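Local coordinates for francisella virulence factor (Francisella novicida, PDB 5EVF), which is a conserved virulence factor of Francisella whose molecular function is still unknown, at residues A[59-62]-A[63-66]. Residues are numbered along the deposited sequence; the frame is centred on the assembly and turned at random.
Sequences LCDK and NLKE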
ATOM      1  N   LEU A  59       6.405   5.247  -8.987  1.00 17.43           N
ATOM      2  CA  LEU A  59       6.320   3.893  -8.442  1.00 17.59           C
ATOM      3  C   LEU A  59       5.611   3.888  -7.098  1.00 17.30           C
ATOM      4  O   LEU A  59       4.805   3.001  -6.819  1.00 13.63           O
ATOM      5  CB  LEU A  59       7.712   3.277  -8.313  1.00 16.11           C
ATOM      6  CG  LEU A  59       8.386   2.917  -9.642  1.00 22.30           C
ATOM      7  CD1 LEU A  59       9.826   2.483  -9.445  1.00 23.87           C
ATOM      8  CD2 LEU A  59       7.586   1.819 -10.355  1.00 26.90           C
ATOM      9  N   CYS A  60       5.915   4.857  -6.239  1.00 13.78           N
ATOM     10  CA  CYS A  60       5.174   4.968  -4.987  1.00 14.00           C
ATOM     11  C   CYS A  60       3.690   5.189  -5.262  1.00 13.51           C
ATOM     12  O   CYS A  60       2.825   4.543  -4.659  1.00 11.99           O
ATOM     13  CB  CYS A  60       5.770   6.106  -4.157  1.00 14.51           C
ATOM     14  SG  CYS A  60       4.960   6.390  -2.578  1.00 13.96           S
ATOM     15  N   ASP A  61       3.369   6.059  -6.217  1.00 13.20           N
ATOM     16  CA  ASP A  61       1.959   6.290  -6.515  1.00 13.20           C
ATOM     17  C   ASP A  61       1.288   5.038  -7.077  1.00 13.25           C
ATOM     18  O   ASP A  61       0.130   4.745  -6.748  1.00 12.86           O
ATOM     19  CB  ASP A  61       1.809   7.447  -7.496  1.00 14.68           C
ATOM     20  CG  ASP A  61       0.393   7.984  -7.511  1.00 29.41           C
ATOM     21  OD1 ASP A  61      -0.028   8.548  -6.472  1.00 32.79           O
ATOM     22  OD2 ASP A  61      -0.305   7.808  -8.533  1.00 39.72           O
ATOM     23  N   LYS A  62       1.994   4.306  -7.937  1.00 13.91           N
ATOM     24  CA  LYS A  62       1.474   3.053  -8.473  1.00 14.18           C
ATOM     25  C   LYS A  62       1.161   2.086  -7.340  1.00 13.18           C
ATOM     26  O   LYS A  62       0.092   1.466  -7.310  1.00 14.02           O
ATOM     27  CB  LYS A  62       2.509   2.447  -9.424  1.00 17.97           C
ATOM     28  CG  LYS A  62       2.120   1.119 -10.072  1.00 21.59           C
ATOM     29  CD  LYS A  62       1.649   1.307 -11.505  1.00 19.69           C
ATOM     30  CE  LYS A  62       1.012   0.035 -12.059  1.00 21.73           C
ATOM     31  NZ  LYS A  62       1.976  -1.106 -12.205  1.00 21.68           N
ATOM     32  N   ASN A  63       2.097   1.945  -6.399  1.00 12.61           N
ATOM     33  CA  ASN A  63       1.847   1.116  -5.222  1.00 11.80           C
ATOM     34  C   ASN A  63       0.642   1.614  -4.435  1.00 11.16           C
ATOM     35  O   ASN A  63      -0.173   0.816  -3.940  1.00 10.86           O
ATOM     36  CB  ASN A  63       3.082   1.081  -4.316  1.00 11.49           C
ATOM     37  CG  ASN A  63       4.201   0.251  -4.887  1.00 12.22           C
ATOM     38  OD1 ASN A  63       3.947  -0.672  -5.654  1.00 13.53           O
ATOM     39  ND2 ASN A  63       5.436   0.493  -4.433  1.00 16.63           N
ATOM     40  N   LEU A  64       0.511   2.930  -4.302  1.00 11.11           N
ATOM     41  CA  LEU A  64      -0.559   3.477  -3.472  1.00 10.70           C
ATOM     42  C   LEU A  64      -1.925   3.230  -4.101  1.00 11.05           C
ATOM     43  O   LEU A  64      -2.881   2.885  -3.397  1.00 10.78           O
ATOM     44  CB  LEU A  64      -0.334   4.978  -3.241  1.00 10.84           C
ATOM     45  CG  LEU A  64      -1.453   5.714  -2.499  1.00 10.75           C
ATOM     46  CD1 LEU A  64      -1.671   5.110  -1.112  1.00 12.88           C
ATOM     47  CD2 LEU A  64      -1.116   7.202  -2.415  1.00 11.90           C
ATOM     48  N   LYS A  65      -2.048   3.413  -5.418  1.00 11.87           N
ATOM     49  CA  LYS A  65      -3.356   3.209  -6.037  1.00 12.39           C
ATOM     50  C   LYS A  65      -3.806   1.761  -5.904  1.00 14.87           C
ATOM     51  O   LYS A  65      -4.989   1.499  -5.653  1.00 13.19           O
ATOM     52  CB  LYS A  65      -3.350   3.661  -7.499  1.00 13.49           C
ATOM     53  CG  LYS A  65      -3.133   5.175  -7.579  1.00 19.09           C
ATOM     54  CD  LYS A  65      -4.280   5.901  -8.265  1.00 38.01           C
ATOM     55  CE  LYS A  65      -4.404   7.337  -7.716  1.00 42.81           C
ATOM     56  NZ  LYS A  65      -5.699   7.995  -8.040  1.00 40.46           N
ATOM     57  N   GLU A  66      -2.878   0.808  -6.041  1.00 12.27           N
ATOM     58  CA  GLU A  66      -3.251  -0.587  -5.815  1.00 12.31           C
ATOM     59  C   GLU A  66      -3.606  -0.822  -4.350  1.00 11.48           C
ATOM     60  O   GLU A  66      -4.546  -1.563  -4.038  1.00 11.83           O
ATOM     61  CB  GLU A  66      -2.121  -1.520  -6.273  1.00 12.70           C
ATOM     62  CG  GLU A  66      -2.458  -3.006  -6.195  1.00 13.44           C
ATOM     63  CD  GLU A  66      -3.639  -3.392  -7.067  1.00 18.90           C
ATOM     64  OE1 GLU A  66      -3.860  -2.735  -8.102  1.00 18.65           O
ATOM     65  OE2 GLU A  66      -4.361  -4.358  -6.707  1.00 21.67           O
TER
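Asn63 N donates to Leu59 O at 2.9 Å, and the same i to i+4 step of the alpha helix repeats as Leu64 N to Cys60 O, Lys65 N to Asp61 O and, longest of the four at 3.3 Å, Glu66 N to Lys62 O. Residues 59-66 lie within helix 56-73, which packs on the mixed beta sheet. Asn63 is buried, and an amide suits the place because it can both accept and donate: OD1 is hydrogen-bonded to Thr48 OG1, and ND2 donates a hydrogen bond to Val96 O, which ties the helix to two strands. Its chi1 of -73° sets CG anti to the carbonyl carbon and back over the preceding turn, 3.4 Å from Leu59 O. Leu59 adds a hydrophobic side chain against Val96 and Thr48, while Lys62, whose long chain bends at chi2 and again at chi4, reaches Thr6 OG1 with a hydrogen bond from NZ. Cys60 is joined by a disulfide to Cys83, a covalent link from helix to strand 78-84. On the exposed side, Asp61 and Lys65 run alongside each other, pointing the same way; their opposite charges probably attract weakly, since OD2 of Asp61 remains 5.4 Å from NZ of Lys65. The closest approach between the two side chains is of carboxylate to methylene, Asp61 OD2 lying 4.0 Å from Lys65 CG.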